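Local coordinates for acetyltransferase PA1377 (Pseudomonas aeruginosa, PDB 2VI7), which is a putative acetyltransferase of the GNAT (GCN5-related) family and probably transfers an acetyl group to an amine of a substrate not yet known, at residues 91-96 with 135-140; 31-36 with 126-131. All blocks are in the same frame, centred on the assembly; numbering follows the deposited sequence.

Contact 1 of 2, residues 91-96 with 135-140; sequences MGVAVA and LALYRK. With SO4 (sulfate ion), chain E.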
ATOM      1  N   MET A  91      -4.592   6.569   6.531  1.00 29.01           N
ATOM      2  CA  MET A  91      -5.933   7.164   6.517  1.00 29.54           C
ATOM      3  C   MET A  91      -5.854   8.554   7.140  1.00 30.53           C
ATOM      4  O   MET A  91      -6.864   9.233   7.365  1.00 30.95           O
ATOM      5  CB  MET A  91      -6.920   6.294   7.296  1.00 28.83           C
ATOM      6  CG  MET A  91      -7.319   5.001   6.605  1.00 27.07           C
ATOM      7  SD  MET A  91      -8.486   5.220   5.244  1.00 31.01           S
ATOM      8  CE  MET A  91      -9.620   6.424   5.907  1.00 25.97           C
ATOM      9  N   GLY A  92      -4.623   8.960   7.426  1.00 30.99           N
ATOM     10  CA  GLY A  92      -4.379  10.271   7.985  1.00 31.45           C
ATOM     11  C   GLY A  92      -4.363  10.449   9.489  1.00 32.24           C
ATOM     12  O   GLY A  92      -3.884   9.617  10.259  1.00 32.52           O
ATOM     13  N   VAL A  93      -4.922  11.582   9.882  1.00 33.04           N
ATOM     14  CA  VAL A  93      -4.993  12.044  11.252  1.00 34.58           C
ATOM     15  C   VAL A  93      -6.138  11.409  12.080  1.00 36.79           C
ATOM     16  O   VAL A  93      -7.302  11.422  11.666  1.00 38.15           O
ATOM     17  CB  VAL A  93      -5.094  13.602  11.189  1.00 34.17           C
ATOM     18  CG1 VAL A  93      -6.406  14.088  11.695  1.00 35.30           C
ATOM     19  CG2 VAL A  93      -3.969  14.236  11.927  1.00 34.29           C
ATOM     20  N   ALA A  94      -5.796  10.837  13.237  1.00 37.94           N
ATOM     21  CA  ALA A  94      -6.768  10.205  14.143  1.00 38.68           C
ATOM     22  C   ALA A  94      -6.973  11.151  15.317  1.00 40.08           C
ATOM     23  O   ALA A  94      -6.133  11.214  16.214  1.00 39.12           O
ATOM     24  CB  ALA A  94      -6.233   8.880  14.640  1.00 37.86           C
ATOM     25  N   VAL A  95      -8.095  11.870  15.320  1.00 42.51           N
ATOM     26  CA  VAL A  95      -8.355  12.846  16.372  1.00 44.98           C
ATOM     27  C   VAL A  95      -9.626  12.649  17.199  1.00 46.54           C
ATOM     28  O   VAL A  95     -10.703  12.351  16.665  1.00 45.05           O
ATOM     29  CB  VAL A  95      -8.377  14.271  15.775  1.00 44.88           C
ATOM     30  CG1 VAL A  95      -8.512  15.304  16.875  1.00 46.35           C
ATOM     31  CG2 VAL A  95      -7.110  14.513  14.990  1.00 44.83           C
ATOM     32  N   ALA A  96      -9.472  12.842  18.511  1.00 49.23           N
ATOM     33  CA  ALA A  96     -10.572  12.726  19.465  1.00 52.43           C
ATOM     34  C   ALA A  96     -11.459  13.957  19.319  1.00 54.43           C
ATOM     35  O   ALA A  96     -12.669  13.844  19.090  1.00 54.11           O
ATOM     36  CB  ALA A  96     -10.033  12.647  20.890  1.00 50.64           C
ATOM     37  N   LEU A 135     -11.268  16.062   4.775  1.00 25.70           N
ATOM     38  CA  LEU A 135     -10.977  16.429   3.396  1.00 25.67           C
ATOM     39  C   LEU A 135     -10.554  17.888   3.328  1.00 25.59           C
ATOM     40  O   LEU A 135      -9.654  18.252   2.568  1.00 26.09           O
ATOM     41  CB  LEU A 135     -12.222  16.234   2.529  1.00 25.78           C
ATOM     42  CG  LEU A 135     -12.135  15.475   1.205  1.00 27.14           C
ATOM     43  CD1 LEU A 135     -13.455  15.667   0.473  1.00 29.14           C
ATOM     44  CD2 LEU A 135     -10.965  15.958   0.356  1.00 27.69           C
ATOM     45  N   ALA A 136     -11.230  18.719   4.116  1.00 24.49           N
ATOM     46  CA  ALA A 136     -10.947  20.144   4.163  1.00 24.88           C
ATOM     47  C   ALA A 136      -9.559  20.355   4.751  1.00 24.78           C
ATOM     48  O   ALA A 136      -8.814  21.223   4.298  1.00 25.05           O
ATOM     49  CB  ALA A 136     -12.002  20.865   5.013  1.00 23.29           C
ATOM     50  N   LEU A 137      -9.219  19.549   5.754  1.00 24.03           N
ATOM     51  CA  LEU A 137      -7.915  19.631   6.406  1.00 25.05           C
ATOM     52  C   LEU A 137      -6.772  19.265   5.449  1.00 25.05           C
ATOM     53  O   LEU A 137      -5.788  19.997   5.337  1.00 26.16           O
ATOM     54  CB  LEU A 137      -7.878  18.711   7.635  1.00 23.95           C
ATOM     55  CG  LEU A 137      -6.513  18.559   8.321  1.00 23.25           C
ATOM     56  CD1 LEU A 137      -6.081  19.890   8.884  1.00 22.00           C
ATOM     57  CD2 LEU A 137      -6.593  17.537   9.435  1.00 24.11           C
ATOM     58  N   TYR A 138      -6.906  18.137   4.759  1.00 23.73           N
ATOM     59  CA  TYR A 138      -5.881  17.690   3.832  1.00 23.01           C
ATOM     60  C   TYR A 138      -5.754  18.651   2.661  1.00 23.83           C
ATOM     61  O   TYR A 138      -4.658  18.887   2.169  1.00 23.76           O
ATOM     62  CB  TYR A 138      -6.200  16.272   3.355  1.00 21.92           C
ATOM     63  CG  TYR A 138      -6.369  15.291   4.509  1.00 22.11           C
ATOM     64  CD1 TYR A 138      -5.528  15.343   5.621  1.00 21.39           C
ATOM     65  CD2 TYR A 138      -7.367  14.312   4.488  1.00 23.41           C
ATOM     66  CE1 TYR A 138      -5.675  14.450   6.685  1.00 23.49           C
ATOM     67  CE2 TYR A 138      -7.522  13.404   5.551  1.00 22.97           C
ATOM     68  CZ  TYR A 138      -6.672  13.484   6.647  1.00 23.71           C
ATOM     69  OH  TYR A 138      -6.820  12.619   7.710  1.00 24.34           O
ATOM     70  N   ARG A 139      -6.873  19.209   2.213  1.00 24.24           N
ATOM     71  CA  ARG A 139      -6.847  20.171   1.111  1.00 24.77           C
ATOM     72  C   ARG A 139      -6.158  21.459   1.565  1.00 24.90           C
ATOM     73  O   ARG A 139      -5.469  22.106   0.783  1.00 24.58           O
ATOM     74  CB  ARG A 139      -8.266  20.486   0.637  1.00 24.44           C
ATOM     75  CG  ARG A 139      -8.854  19.419  -0.247  1.00 24.10           C
ATOM     76  CD  ARG A 139     -10.299  19.709  -0.574  1.00 26.17           C
ATOM     77  NE  ARG A 139     -10.819  18.775  -1.571  1.00 27.19           N
ATOM     78  CZ  ARG A 139     -12.106  18.649  -1.871  1.00 28.25           C
ATOM     79  NH1 ARG A 139     -13.012  19.391  -1.249  1.00 29.42           N
ATOM     80  NH2 ARG A 139     -12.491  17.792  -2.802  1.00 31.60           N
ATOM     81  N   LYS A 140      -6.358  21.830   2.825  1.00 25.54           N
ATOM     82  CA  LYS A 140      -5.727  23.018   3.387  1.00 24.72           C
ATOM     83  C   LYS A 140      -4.205  22.888   3.285  1.00 25.94           C
ATOM     84  O   LYS A 140      -3.509  23.876   3.050  1.00 28.02           O
ATOM     85  CB  LYS A 140      -6.121  23.171   4.858  1.00 24.83           C
ATOM     86  CG  LYS A 140      -5.205  24.089   5.652  1.00 25.95           C
ATOM     87  CD  LYS A 140      -5.525  24.069   7.133  1.00 27.65           C
ATOM     88  CE  LYS A 140      -4.381  24.662   7.953  1.00 29.85           C
ATOM     89  NZ  LYS A 140      -3.964  26.024   7.496  1.00 31.51           N
TER
HETATM   90  S   SO4 E1172      -9.285  18.257  -4.927  1.00 32.56           S
HETATM   91  O1  SO4 E1172      -9.370  17.434  -3.709  1.00 33.44           O
HETATM   92  O2  SO4 E1172      -8.136  17.830  -5.750  1.00 31.01           O
HETATM   93  O3  SO4 E1172     -10.532  18.115  -5.723  1.00 34.20           O
HETATM   94  O4  SO4 E1172      -9.085  19.646  -4.497  1.00 32.96           O
HETATM   95  O   HOH W   1      -8.805  10.680   7.494  1.00 30.40           O
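Tyr-138 reaches across from helix 135-140 with its long axis aimed at the backbone of 91-93, and its hydroxyl does nearly all the touching. Val-93 N gives its hydrogen to Tyr-138 OH at 3.1 Å, with an N-H...O angle of 153°, and lies close to the plane of the ring at its edge. Gly-92 has no side chain to stand in the way, and its CA comes within 3.4 Å of Tyr-138 OH. Water 1, in the ring plane, also bonds to the hydroxyl, 2.8 Å from Tyr-138 OH; its link to Met-91 O is modelled too short to carry weight. With CG anti to the carbonyl carbon (chi1 -55°), the ring extends from the helix and its hydroxyl reaches that backbone. Beside it Leu-137 and Val-93 cross at about a right angle, methyl to methyl, Leu-137 CD2 being 4.1 Å from Val-93 CG1. Leu-106 of helix 102-117 also touches Val-93. Away from 91-96, Arg-139 NE bonds at 2.9 Å to O1 of a sulfate, probably from the crystallisation liquor, in the guanidinium plane; Leu-135 CD2 lies over one guanidinium face, and Thr-145 holds the same ion. A helical tyrosine pointed at the break within strand 86-95 is consistent with the GNAT fold, where in several relatives the tyrosine at this place lies near the coenzyme A sulfur; a like role here is only inferred.

Contact 2 of 2, residues 31-36 with 126-131; sequences ARQVLQ and TVYTDN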
ATOM      1  N   ALA A  31     -11.799   5.477  15.803  1.00 28.83           N
ATOM      2  CA  ALA A  31     -11.424   4.284  15.061  1.00 28.18           C
ATOM      3  C   ALA A  31     -12.149   4.126  13.728  1.00 28.41           C
ATOM      4  O   ALA A  31     -11.560   3.654  12.757  1.00 28.95           O
ATOM      5  CB  ALA A  31     -11.655   3.045  15.924  1.00 27.96           C
ATOM      6  N   ARG A  32     -13.413   4.534  13.658  1.00 28.63           N
ATOM      7  CA  ARG A  32     -14.164   4.349  12.423  1.00 28.69           C
ATOM      8  C   ARG A  32     -13.745   5.220  11.256  1.00 29.06           C
ATOM      9  O   ARG A  32     -14.016   4.872  10.115  1.00 30.42           O
ATOM     10  CB  ARG A  32     -15.667   4.501  12.672  1.00 28.82           C
ATOM     11  CG  ARG A  32     -16.125   5.896  12.984  1.00 33.67           C
ATOM     12  CD  ARG A  32     -17.623   5.940  13.243  1.00 37.05           C
ATOM     13  NE  ARG A  32     -18.420   5.908  12.015  1.00 41.03           N
ATOM     14  CZ  ARG A  32     -18.487   6.907  11.132  1.00 42.90           C
ATOM     15  NH1 ARG A  32     -17.797   8.025  11.329  1.00 44.35           N
ATOM     16  NH2 ARG A  32     -19.268   6.803  10.060  1.00 43.20           N
ATOM     17  N   GLN A  33     -13.076   6.337  11.522  1.00 29.55           N
ATOM     18  CA  GLN A  33     -12.647   7.217  10.436  1.00 29.91           C
ATOM     19  C   GLN A  33     -11.245   6.893   9.897  1.00 29.41           C
ATOM     20  O   GLN A  33     -10.719   7.594   9.022  1.00 30.07           O
ATOM     21  CB  GLN A  33     -12.750   8.683  10.869  1.00 31.60           C
ATOM     22  CG  GLN A  33     -14.187   9.129  11.156  1.00 35.18           C
ATOM     23  CD  GLN A  33     -15.074   9.193   9.903  1.00 37.98           C
ATOM     24  OE1 GLN A  33     -15.009   8.331   9.027  1.00 37.98           O
ATOM     25  NE2 GLN A  33     -15.919  10.215   9.831  1.00 40.30           N
ATOM     26  N   VAL A  34     -10.656   5.824  10.429  1.00 27.59           N
ATOM     27  CA  VAL A  34      -9.351   5.325   9.995  1.00 25.63           C
ATOM     28  C   VAL A  34      -9.563   3.827   9.719  1.00 24.65           C
ATOM     29  O   VAL A  34     -10.671   3.428   9.342  1.00 23.96           O
ATOM     30  CB  VAL A  34      -8.225   5.566  11.068  1.00 24.91           C
ATOM     31  CG1 VAL A  34      -7.876   7.048  11.120  1.00 24.27           C
ATOM     32  CG2 VAL A  34      -8.668   5.116  12.443  1.00 24.90           C
ATOM     33  N   LEU A  35      -8.536   3.001   9.884  1.00 24.05           N
ATOM     34  CA  LEU A  35      -8.686   1.565   9.631  1.00 23.49           C
ATOM     35  C   LEU A  35      -8.410   0.710  10.860  1.00 24.40           C
ATOM     36  O   LEU A  35      -8.314  -0.515  10.767  1.00 24.63           O
ATOM     37  CB  LEU A  35      -7.774   1.125   8.480  1.00 22.26           C
ATOM     38  CG  LEU A  35      -8.153   1.544   7.057  1.00 18.65           C
ATOM     39  CD1 LEU A  35      -7.020   1.249   6.079  1.00 19.45           C
ATOM     40  CD2 LEU A  35      -9.410   0.813   6.668  1.00 18.12           C
ATOM     41  N   GLN A  36      -8.292   1.369  12.010  1.00 26.53           N
ATOM     42  CA  GLN A  36      -8.034   0.704  13.284  1.00 28.72           C
ATOM     43  C   GLN A  36      -9.243  -0.080  13.788  1.00 30.32           C
ATOM     44  O   GLN A  36     -10.384   0.175  13.395  1.00 30.39           O
ATOM     45  CB  GLN A  36      -7.664   1.731  14.361  1.00 28.54           C
ATOM     46  CG  GLN A  36      -6.401   2.523  14.117  1.00 30.05           C
ATOM     47  CD  GLN A  36      -5.163   1.672  14.197  1.00 31.57           C
ATOM     48  OE1 GLN A  36      -5.066   0.767  15.035  1.00 33.55           O
ATOM     49  NE2 GLN A  36      -4.194   1.964  13.339  1.00 33.20           N
ATOM     50  N   THR A 126      -5.323   8.451   2.275  1.00 23.54           N
ATOM     51  CA  THR A 126      -6.634   8.044   1.786  1.00 22.71           C
ATOM     52  C   THR A 126      -7.563   8.582   2.853  1.00 20.82           C
ATOM     53  O   THR A 126      -7.185   8.676   4.012  1.00 20.05           O
ATOM     54  CB  THR A 126      -6.799   6.496   1.683  1.00 23.18           C
ATOM     55  OG1 THR A 126      -6.544   5.898   2.958  1.00 26.12           O
ATOM     56  CG2 THR A 126      -5.865   5.913   0.632  1.00 21.24           C
ATOM     57  N   VAL A 127      -8.764   8.964   2.455  1.00 20.16           N
ATOM     58  CA  VAL A 127      -9.739   9.505   3.390  1.00 19.99           C
ATOM     59  C   VAL A 127     -11.129   9.113   2.889  1.00 20.46           C
ATOM     60  O   VAL A 127     -11.386   9.073   1.683  1.00 21.78           O
ATOM     61  CB  VAL A 127      -9.587  11.075   3.512  1.00 19.77           C
ATOM     62  CG1 VAL A 127      -9.579  11.719   2.159  1.00 19.13           C
ATOM     63  CG2 VAL A 127     -10.729  11.670   4.263  1.00 19.62           C
ATOM     64  N   TYR A 128     -12.027   8.789   3.808  1.00 20.67           N
ATOM     65  CA  TYR A 128     -13.381   8.404   3.423  1.00 20.81           C
ATOM     66  C   TYR A 128     -14.068   9.538   2.678  1.00 20.85           C
ATOM     67  O   TYR A 128     -14.035  10.673   3.129  1.00 22.28           O
ATOM     68  CB  TYR A 128     -14.153   8.014   4.671  1.00 20.84           C
ATOM     69  CG  TYR A 128     -13.613   6.734   5.274  1.00 22.40           C
ATOM     70  CD1 TYR A 128     -13.244   6.662   6.615  1.00 21.22           C
ATOM     71  CD2 TYR A 128     -13.450   5.588   4.487  1.00 22.30           C
ATOM     72  CE1 TYR A 128     -12.724   5.478   7.161  1.00 20.52           C
ATOM     73  CE2 TYR A 128     -12.926   4.404   5.022  1.00 22.61           C
ATOM     74  CZ  TYR A 128     -12.568   4.357   6.359  1.00 21.67           C
ATOM     75  OH  TYR A 128     -12.053   3.196   6.900  1.00 25.07           O
ATOM     76  N   THR A 129     -14.691   9.226   1.543  1.00 21.79           N
ATOM     77  CA  THR A 129     -15.346  10.242   0.710  1.00 23.01           C
ATOM     78  C   THR A 129     -16.369  11.155   1.378  1.00 25.89           C
ATOM     79  O   THR A 129     -16.619  12.263   0.891  1.00 28.25           O
ATOM     80  CB  THR A 129     -16.040   9.623  -0.523  1.00 19.77           C
ATOM     81  OG1 THR A 129     -17.054   8.709  -0.096  1.00 23.82           O
ATOM     82  CG2 THR A 129     -15.041   8.910  -1.393  1.00 17.43           C
ATOM     83  N   ASP A 130     -16.953  10.720   2.489  1.00 28.67           N
ATOM     84  CA  ASP A 130     -17.956  11.537   3.171  1.00 29.12           C
ATOM     85  C   ASP A 130     -17.437  12.241   4.426  1.00 29.72           C
ATOM     86  O   ASP A 130     -18.219  12.831   5.176  1.00 31.70           O
ATOM     87  CB  ASP A 130     -19.175  10.673   3.517  1.00 31.25           C
ATOM     88  CG  ASP A 130     -18.873   9.606   4.564  1.00 34.95           C
ATOM     89  OD1 ASP A 130     -17.683   9.406   4.898  1.00 35.11           O
ATOM     90  OD2 ASP A 130     -19.833   8.960   5.050  1.00 36.58           O
ATOM     91  N   ASN A 131     -16.123  12.183   4.657  1.00 29.36           N
ATOM     92  CA  ASN A 131     -15.515  12.838   5.820  1.00 28.51           C
ATOM     93  C   ASN A 131     -15.069  14.238   5.395  1.00 27.52           C
ATOM     94  O   ASN A 131     -13.907  14.454   5.070  1.00 26.25           O
ATOM     95  CB  ASN A 131     -14.311  12.032   6.316  1.00 28.40           C
ATOM     96  CG  ASN A 131     -13.795  12.511   7.670  1.00 29.21           C
ATOM     97  OD1 ASN A 131     -14.224  13.543   8.193  1.00 29.53           O
ATOM     98  ND2 ASN A 131     -12.858  11.759   8.240  1.00 28.19           N
TER
HETATM   99  O   HOH W   2     -11.372   9.496   6.885  1.00 31.72           O
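Tyr-128, Gln-33 and Asn-131 carry this contact, and the tyrosine lies edge-on against the turn 31-34. Its hydroxyl donates to the backbone carbonyl of Val-34, with Tyr-128 OH 2.8 Å from Val-34 O; the donor stands 43° out of the carbonyl plane, with a C=O...O angle of 137°. Arg-32 O approaches Tyr-128 CE1 obliquely, at 3.3 Å. Leu-35 CD2 packs against the hydroxyl, 3.6 Å from Tyr-128 OH. In Gln-33 a bend at chi2 (-68°) turns the amide so that it touches both Tyr-128 and Asn-131. There Gln-33 OE1 sits 3.4 Å from Tyr-128 CD1, while the two amides of Gln-33 and Asn-131 lie stacked and practically parallel, Gln-33 CD being 3.8 Å from Asn-131 ND2. Asn-131 occupies the N-cap position of helix 132-140 and closes a type I turn that starts at Tyr-128. Water 2 ties the three together: it donates to Gln-33 O at 2.9 Å and accepts from Asn-131 ND2 at 3.0 Å and, on a longer bond, from Tyr-128 N. Beyond the segments, Arg-155 bonds to Gln-33 OE1, makes a cation-pi contact with Tyr-128 and a salt bridge with Asp-130; Arg-32 pairs with Asp-156. Arg-82 of the second subunit bonds to the carbonyls of Ala-31 and Arg-32. The loop is thus held to the end of strand 122-128 by one direct phenol-to-carbonyl hydrogen bond and a shared water, with the stacked amides adding packing and the positive charge of Arg-155 probably adding to the grip on the tyrosine ring.

In the fold
Contacts 1 and 2 lie with their centres about 9 Å apart, at the break in strand 86-95 and the C-terminal end of the neighbouring parallel strand 122-128, and Met-91 joins them. Its CE lies 3.5 Å from Tyr-128 CE1, and its CG 3.6 Å from Leu-35 CG. Met-91 SD also packs 3.1 Å from Thr-126 OG1, while Tyr-138 OH and Tyr-128 OH are 10.8 Å apart. In GNAT enzymes these two strands diverge to leave a cleft where acetyl-coenzyme A sits; no cofactor is bound here, but glycerol, probably from the crystallisation liquor, lies about 3 Å (nearest atoms) from the side chains of Met-91 and Val-34 and may mark a pocket.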